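Local structure of Exo beta-1,2-glucooligosaccharide sophorohydrolase (non-reducing end) (Parabacteroides distasonis ATCC 8503, 5Z06) at residues 549-553 with 554-558; 513-516 with 517-521; 464-467 with 468-471. The protein hydrolyses linear beta-1,2-glucan and beta-1,2-glucooligosaccharides of four or more units, releasing sophorose from the non-reducing end as an exo-type enzyme. All coordinates share one frame; numbering follows the deposited sequence.

Contact 1. Residues 549-553 with 554-558; sequences FTDKY and TNYFE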
loop_
_atom_site.group_PDB
_atom_site.type_symbol
_atom_site.label_atom_id
_atom_site.label_comp_id
_atom_site.label_asym_id
_atom_site.label_seq_id
_atom_site.Cartn_x
_atom_site.Cartn_y
_atom_site.Cartn_z
ATOM N N PHE A 549 18.046 22.867 7.240
ATOM C CA PHE A 549 19.265 22.133 7.222
ATOM C C PHE A 549 19.956 22.388 5.923
ATOM O O PHE A 549 19.389 22.182 4.836
ATOM C CB PHE A 549 19.093 20.649 7.428
ATOM C CG PHE A 549 20.388 19.923 7.359
ATOM C CD1 PHE A 549 21.397 20.223 8.268
ATOM C CD2 PHE A 549 20.630 18.994 6.376
ATOM C CE1 PHE A 549 22.628 19.593 8.202
ATOM C CE2 PHE A 549 21.856 18.357 6.304
ATOM C CZ PHE A 549 22.862 18.661 7.214
ATOM N N THR A 550 21.193 22.837 6.081
ATOM C CA THR A 550 22.074 23.175 5.007
ATOM C C THR A 550 23.410 22.607 5.376
ATOM O O THR A 550 23.928 22.913 6.429
ATOM C CB THR A 550 22.144 24.700 4.897
ATOM O OG1 THR A 550 20.814 25.196 4.842
ATOM C CG2 THR A 550 22.889 25.135 3.663
ATOM N N ASP A 551 23.941 21.730 4.534
ATOM C CA ASP A 551 25.298 21.200 4.696
ATOM C C ASP A 551 26.245 22.035 3.820
ATOM O O ASP A 551 25.847 23.102 3.318
ATOM C CB ASP A 551 25.340 19.683 4.417
ATOM C CG ASP A 551 25.049 19.303 2.963
ATOM O OD1 ASP A 551 25.037 20.142 2.039
ATOM O OD2 ASP A 551 24.822 18.115 2.749
ATOM N N LYS A 552 27.481 21.578 3.627
ATOM C CA LYS A 552 28.436 22.365 2.839
ATOM C C LYS A 552 28.078 22.452 1.342
ATOM O O LYS A 552 28.514 23.358 0.652
ATOM C CB LYS A 552 29.864 21.872 3.076
ATOM C CG LYS A 552 30.284 20.582 2.391
ATOM C CD LYS A 552 31.515 19.958 3.086
ATOM C CE LYS A 552 32.560 19.376 2.132
ATOM N NZ LYS A 552 33.559 20.404 1.708
ATOM N N TYR A 553 27.233 21.539 0.876
ATOM C CA TYR A 553 26.826 21.449 -0.535
ATOM C C TYR A 553 25.555 22.170 -0.933
ATOM O O TYR A 553 25.503 22.770 -1.985
ATOM C CB TYR A 553 26.616 19.999 -0.863
ATOM C CG TYR A 553 27.804 19.170 -0.531
ATOM C CD1 TYR A 553 29.030 19.419 -1.134
ATOM C CD2 TYR A 553 27.721 18.154 0.388
ATOM C CE1 TYR A 553 30.142 18.646 -0.842
ATOM C CE2 TYR A 553 28.821 17.375 0.684
ATOM C CZ TYR A 553 30.030 17.620 0.067
ATOM O OH TYR A 553 31.120 16.830 0.371
ATOM N N THR A 554 24.519 22.084 -0.113
ATOM C CA THR A 554 23.235 22.655 -0.463
ATOM C C THR A 554 22.373 22.810 0.762
ATOM O O THR A 554 22.553 22.099 1.764
ATOM C CB THR A 554 22.474 21.749 -1.497
ATOM O OG1 THR A 554 21.239 22.365 -1.896
ATOM C CG2 THR A 554 22.186 20.342 -0.935
ATOM N N ASN A 555 21.426 23.727 0.667
ATOM C CA ASN A 555 20.253 23.704 1.517
ATOM C C ASN A 555 19.314 22.586 1.001
ATOM O O ASN A 555 19.130 22.458 -0.211
ATOM C CB ASN A 555 19.549 25.021 1.427
ATOM C CG ASN A 555 18.255 25.010 2.177
ATOM O OD1 ASN A 555 17.176 24.857 1.585
ATOM N ND2 ASN A 555 18.348 25.108 3.497
ATOM N N TYR A 556 18.714 21.806 1.902
ATOM C CA TYR A 556 17.915 20.647 1.476
ATOM C C TYR A 556 16.501 20.941 0.980
ATOM O O TYR A 556 16.039 20.258 0.086
ATOM C CB TYR A 556 18.007 19.455 2.471
ATOM C CG TYR A 556 19.303 18.801 2.195
ATOM C CD1 TYR A 556 19.429 17.903 1.154
ATOM C CD2 TYR A 556 20.447 19.238 2.823
ATOM C CE1 TYR A 556 20.648 17.373 0.808
ATOM C CE2 TYR A 556 21.683 18.709 2.499
ATOM C CZ TYR A 556 21.784 17.787 1.482
ATOM O OH TYR A 556 23.004 17.264 1.152
ATOM N N PHE A 557 15.833 21.964 1.482
ATOM C CA PHE A 557 14.566 22.315 0.888
ATOM C C PHE A 557 14.801 22.658 -0.586
ATOM O O PHE A 557 14.049 22.224 -1.438
ATOM C CB PHE A 557 13.903 23.515 1.543
ATOM C CG PHE A 557 12.620 23.891 0.874
ATOM C CD1 PHE A 557 11.459 23.158 1.132
ATOM C CD2 PHE A 557 12.578 24.898 -0.084
ATOM C CE1 PHE A 557 10.277 23.466 0.483
ATOM C CE2 PHE A 557 11.390 25.211 -0.735
ATOM C CZ PHE A 557 10.242 24.499 -0.453
ATOM N N GLU A 558 15.804 23.493 -0.849
ATOM C CA GLU A 558 16.137 23.919 -2.200
ATOM C C GLU A 558 16.416 22.729 -3.098
ATOM O O GLU A 558 15.893 22.639 -4.207
ATOM C CB GLU A 558 17.368 24.829 -2.183
ATOM C CG GLU A 558 17.867 25.286 -3.552
ATOM C CD GLU A 558 19.321 25.697 -3.504
ATOM O OE1 GLU A 558 19.588 26.877 -3.206
ATOM O OE2 GLU A 558 20.207 24.829 -3.748
#

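Contact 2. Residues 513-516 with 517-521; sequences YTNG and NTYYG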
loop_
_atom_site.group_PDB
_atom_site.type_symbol
_atom_site.label_atom_id
_atom_site.label_comp_id
_atom_site.label_asym_id
_atom_site.label_seq_id
_atom_site.Cartn_x
_atom_site.Cartn_y
_atom_site.Cartn_z
ATOM N N TYR A 513 28.333 12.270 -4.203
ATOM C CA TYR A 513 27.303 12.830 -3.304
ATOM C C TYR A 513 26.710 14.069 -3.895
ATOM O O TYR A 513 25.493 14.144 -4.126
ATOM C CB TYR A 513 27.766 13.098 -1.864
ATOM C CG TYR A 513 26.606 13.576 -1.035
ATOM C CD1 TYR A 513 25.626 12.693 -0.606
ATOM C CD2 TYR A 513 26.458 14.919 -0.729
ATOM C CE1 TYR A 513 24.540 13.133 0.149
ATOM C CE2 TYR A 513 25.380 15.366 0.005
ATOM C CZ TYR A 513 24.427 14.469 0.436
ATOM O OH TYR A 513 23.372 14.968 1.154
ATOM N N THR A 514 27.570 15.064 -4.077
ATOM C CA THR A 514 27.306 16.152 -4.992
ATOM C C THR A 514 27.107 15.629 -6.410
ATOM O O THR A 514 27.620 14.573 -6.807
ATOM C CB THR A 514 28.471 17.134 -5.048
ATOM O OG1 THR A 514 29.679 16.396 -5.275
ATOM C CG2 THR A 514 28.557 17.908 -3.758
ATOM N N ASN A 515 26.374 16.403 -7.180
ATOM C CA ASN A 515 25.979 15.980 -8.505
ATOM C C ASN A 515 26.424 17.085 -9.467
ATOM O O ASN A 515 27.350 16.876 -10.261
ATOM C CB ASN A 515 24.469 15.704 -8.511
ATOM C CG ASN A 515 23.947 15.257 -9.859
ATOM O OD1 ASN A 515 24.364 15.767 -10.901
ATOM N ND2 ASN A 515 22.993 14.330 -9.845
ATOM N N GLY A 516 25.765 18.242 -9.400
ATOM C CA GLY A 516 26.102 19.358 -10.263
ATOM C C GLY A 516 25.555 19.331 -11.673
ATOM O O GLY A 516 25.702 20.310 -12.389
ATOM N N ASN A 517 24.927 18.232 -12.086
ATOM C CA ASN A 517 24.253 18.183 -13.373
ATOM C C ASN A 517 22.924 18.908 -13.334
ATOM O O ASN A 517 22.372 19.193 -12.258
ATOM C CB ASN A 517 24.023 16.742 -13.800
ATOM C CG ASN A 517 25.313 16.034 -14.121
ATOM O OD1 ASN A 517 25.904 16.314 -15.148
ATOM N ND2 ASN A 517 25.754 15.118 -13.252
ATOM N N THR A 518 22.434 19.212 -14.528
ATOM C CA THR A 518 21.153 19.865 -14.715
ATOM C C THR A 518 20.170 18.882 -15.360
ATOM O O THR A 518 20.517 18.172 -16.303
ATOM C CB THR A 518 21.303 21.125 -15.573
ATOM O OG1 THR A 518 22.147 22.044 -14.878
ATOM C CG2 THR A 518 19.953 21.815 -15.805
ATOM N N TYR A 519 18.942 18.877 -14.836
ATOM C CA TYR A 519 17.846 18.033 -15.320
ATOM C C TYR A 519 16.645 18.918 -15.415
ATOM O O TYR A 519 16.279 19.577 -14.430
ATOM C CB TYR A 519 17.548 16.901 -14.339
ATOM C CG TYR A 519 18.772 16.135 -13.958
ATOM C CD1 TYR A 519 19.271 15.118 -14.776
ATOM C CD2 TYR A 519 19.466 16.459 -12.802
ATOM C CE1 TYR A 519 20.415 14.424 -14.422
ATOM C CE2 TYR A 519 20.608 15.773 -12.439
ATOM C CZ TYR A 519 21.075 14.769 -13.241
ATOM O OH TYR A 519 22.204 14.133 -12.837
ATOM N N TYR A 520 16.043 18.966 -16.598
ATOM C CA TYR A 520 14.838 19.754 -16.815
ATOM C C TYR A 520 15.081 21.166 -16.307
ATOM O O TYR A 520 14.226 21.776 -15.654
ATOM C CB TYR A 520 13.636 19.076 -16.139
ATOM C CG TYR A 520 13.598 17.620 -16.532
ATOM C CD1 TYR A 520 13.122 17.238 -17.782
ATOM C CD2 TYR A 520 14.118 16.639 -15.708
ATOM C CE1 TYR A 520 13.149 15.925 -18.190
ATOM C CE2 TYR A 520 14.121 15.313 -16.109
ATOM C CZ TYR A 520 13.645 14.972 -17.363
ATOM O OH TYR A 520 13.638 13.672 -17.799
ATOM N N GLY A 521 16.288 21.664 -16.587
ATOM C CA GLY A 521 16.647 23.039 -16.256
ATOM C C GLY A 521 16.972 23.338 -14.815
ATOM O O GLY A 521 17.321 24.484 -14.505
#

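Contact 3. Residues 464-467 with 468-471; sequences NETM and ITYM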
loop_
_atom_site.group_PDB
_atom_site.type_symbol
_atom_site.label_atom_id
_atom_site.label_comp_id
_atom_site.label_asym_id
_atom_site.label_seq_id
_atom_site.Cartn_x
_atom_site.Cartn_y
_atom_site.Cartn_z
ATOM N N ASN A 464 20.250 9.129 -0.502
ATOM C CA ASN A 464 19.113 8.249 -0.505
ATOM C C ASN A 464 18.170 8.703 0.621
ATOM O O ASN A 464 18.196 9.872 1.014
ATOM C CB ASN A 464 19.543 6.761 -0.447
ATOM C CG ASN A 464 20.187 6.352 0.861
ATOM O OD1 ASN A 464 20.421 7.158 1.762
ATOM N ND2 ASN A 464 20.468 5.075 0.969
ATOM N N GLU A 465 17.369 7.797 1.154
ATOM C CA GLU A 465 16.332 8.163 2.135
ATOM C C GLU A 465 16.820 8.296 3.556
ATOM O O GLU A 465 16.022 8.654 4.438
ATOM C CB GLU A 465 15.212 7.111 2.139
ATOM C CG GLU A 465 15.575 5.729 2.681
ATOM C CD GLU A 465 15.896 4.728 1.593
ATOM O OE1 GLU A 465 16.649 5.103 0.727
ATOM O OE2 GLU A 465 15.444 3.578 1.606
ATOM N N THR A 466 18.104 7.995 3.788
ATOM C CA THR A 466 18.609 7.733 5.110
ATOM C C THR A 466 19.273 8.925 5.777
ATOM O O THR A 466 19.975 8.732 6.766
ATOM C CB THR A 466 19.600 6.546 5.101
ATOM O OG1 THR A 466 20.868 6.956 4.590
ATOM C CG2 THR A 466 19.045 5.383 4.272
ATOM N N MET A 467 19.056 10.156 5.297
ATOM C CA MET A 467 19.696 11.314 5.959
ATOM C C MET A 467 19.349 11.402 7.457
ATOM O O MET A 467 20.218 11.728 8.279
ATOM C CB MET A 467 19.330 12.638 5.303
ATOM C CG MET A 467 19.894 13.848 6.053
ATOM S SD MET A 467 19.594 15.434 5.272
ATOM C CE MET A 467 20.573 15.317 3.789
ATOM N N ILE A 468 18.093 11.122 7.785
ATOM C CA ILE A 468 17.597 11.273 9.147
ATOM C C ILE A 468 18.212 10.229 10.067
ATOM O O ILE A 468 18.280 10.436 11.268
ATOM C CB ILE A 468 16.045 11.180 9.217
ATOM C CG1 ILE A 468 15.507 11.721 10.538
ATOM C CG2 ILE A 468 15.534 9.749 9.011
ATOM C CD1 ILE A 468 15.504 13.215 10.622
ATOM N N THR A 469 18.627 9.097 9.491
ATOM C CA THR A 469 19.379 8.074 10.217
ATOM C C THR A 469 20.704 8.641 10.741
ATOM O O THR A 469 21.082 8.437 11.910
ATOM C CB THR A 469 19.631 6.845 9.333
ATOM O OG1 THR A 469 18.445 6.530 8.580
ATOM C CG2 THR A 469 20.031 5.668 10.186
ATOM N N TYR A 470 21.394 9.380 9.891
ATOM C CA TYR A 470 22.604 10.075 10.327
ATOM C C TYR A 470 22.278 11.229 11.239
ATOM O O TYR A 470 22.944 11.436 12.231
ATOM C CB TYR A 470 23.437 10.552 9.149
ATOM C CG TYR A 470 24.259 9.451 8.564
ATOM C CD1 TYR A 470 23.752 8.637 7.561
ATOM C CD2 TYR A 470 25.548 9.203 9.037
ATOM C CE1 TYR A 470 24.518 7.639 7.020
ATOM C CE2 TYR A 470 26.314 8.189 8.509
ATOM C CZ TYR A 470 25.795 7.411 7.509
ATOM O OH TYR A 470 26.569 6.403 6.999
ATOM N N MET A 471 21.232 11.961 10.910
ATOM C CA MET A 471 20.837 13.085 11.730
ATOM C C MET A 471 20.592 12.598 13.138
ATOM O O MET A 471 21.198 13.111 14.071
ATOM C CB MET A 471 19.584 13.748 11.199
ATOM C CG MET A 471 19.799 14.467 9.893
ATOM S SD MET A 471 20.614 16.046 10.139
ATOM C CE MET A 471 21.585 16.001 8.653
#

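Contact 1. Residues 549-553 with 554-558
D551 and Y556 meet through a short hydrogen bond, 2.6 Å from Y556 OH to D551 OD2. The hydroxyl sits on the syn side of the carboxylate, somewhat out of its plane, and the carboxylate stands almost upright against the ring, with planes 84° apart. D551 OD2 also bonds Y486 OH. Y556 OH lies very close to Y513 OH, probably hydrogen-bonded. The other carboxylate oxygen serves the backbone. D551 OD1 takes T554 N at 2.9 Å, nearly end-on to its C-O bond, and Y553 N from above the carboxylate plane. The Y553 bond makes an Asx turn. With CG set between the backbone N and the carbonyl carbon (chi1 66°), the carboxylate folds back over the turn to reach these amides.

The backbone closes the same turn. D551 N donates to T554 O, and Y556 N donates to F549 O at 3.0 Å. A single bridge thus pairs T550 with N555, just where helix 556-573 starts. N555 is the N-cap: its OD1 accepts from E558 N at 3.1 Å. N555 ND2 donates to T550 OG1 at 2.8 Å, in the amide plane, and also to H547 O. Both ends of this one amide are therefore used, which should hold its rotation.

The apolar part is aromatic. The F549 and Y556 rings are nearly parallel, but slid apart so that they barely overlap. F549 CD2 and Y556 CD2 touch at 3.6 Å. T554 CG2 lies over one face of Y556, towards the rim. M467 of helix 467-475 touches both rings.

Contact 2. Residues 513-516 with 517-521
N515 OD1 is gripped by two N-H groups of N517. The backbone N of N517 donates to N515 OD1 at 2.8 Å. N517 ND2 donates to the same N515 OD1, also at 2.8 Å. Both donors are tilted from the carbonyl plane, and they come from opposite faces of it, so the oxygen is held between them. The two amides are turned nearly square to each other, with planes 80° apart. N517 can clamp the oxygen in this way because its CG lies beside its own backbone N (chi1 -68°), which brings ND2 round to the acceptor.

The contact lies at the surface, on the way into a two-stranded antiparallel sheet of strands 518-519 and 522-523.

The other end of the N515 amide is held too. N515 ND2 donates to Y519 OH at 3.1 Å, with the hydroxyl in the amide plane. The amide meets the ring at its edge, and the two planes are 87° apart. N515 ND2 also bonds G527 O, and Y519 OH bonds D509 OD2. These bonds at both ends should keep the amide from flipping.

Backbone bonds run from N515 to K525 and from both G516 and N517 to L524. G516 has a positive phi, which favours glycine, between the two asparagines. G516 O and T518 OG1 both bond N523 ND2. Further along, the Y519 side chain rests on I566 of helix 556-573.

Contact 3. Residues 464-467 with 468-471
M467 and M471 lie side by side and point the same way, one turn apart in the first turn of helix 467-475. Their backbones are joined by an i to i+4 helical bond, M471 N to M467 O at 2.8 Å. The side chains touch through M471 CE, which packs 3.8 Å from M467 CG and 4.0 Å from M467 SD. The M467 chain runs out extended, with CG anti to the backbone N (chi1 175°), and bends at its last torsion. The M471 chain is bent at its last two torsions, which turns its methyl back towards M467. M471 also touches F549, Y486 of helix 485-490, and two isoleucines of helix 691-702, I697 and I700. Were M471 an alanine, M467 CG and SD would probably lose their methyl neighbour and a gap would open beside F549.

T466 is the N-cap residue, but its hydroxyl turns back along the chain and does not cap the helix. T466 OG1 donates to N464 OD1 at 2.9 Å, in the carbonyl plane and on a lone pair. T466 N reaches the same oxygen from above that plane and forms an Asx turn. The T466 carbonyl points into the helix instead. T466 O accepts weak bonds from T469 N at 3.1 Å and Y470 N at 3.5 Å. T469 OG1 lies near T466 O, a weak and unsettled contact; its stronger partner is S396 OG on helix 392-408. The Y470 ring meets the carbonyl with its edge: T466 O lies near the ring plane, 3.9 Å from Y470 CD1.

All three contacts lie in the glycoamylase-like part of the chain. Every residue touching across contact 3 is buried; contact 1 is partly buried and contact 2 is at the surface. Contacts 1 and 3 sit at helix starts, where the N-cap side chain caps in contact 1 but not in contact 3. Contacts 1 and 2 share helix 556-573; contacts 1 and 3 pack on helix 691-702. Methionine packing marks contact 3, carboxylate and aromatic groups contact 1, and amide bonds contact 2. Contact 1 lies between the others: F549 and Y556 pack on the methionines of contact 3, and Y553 on Y513 and T514 of contact 2. Contacts 2 and 3 barely touch, through Y513 and M467.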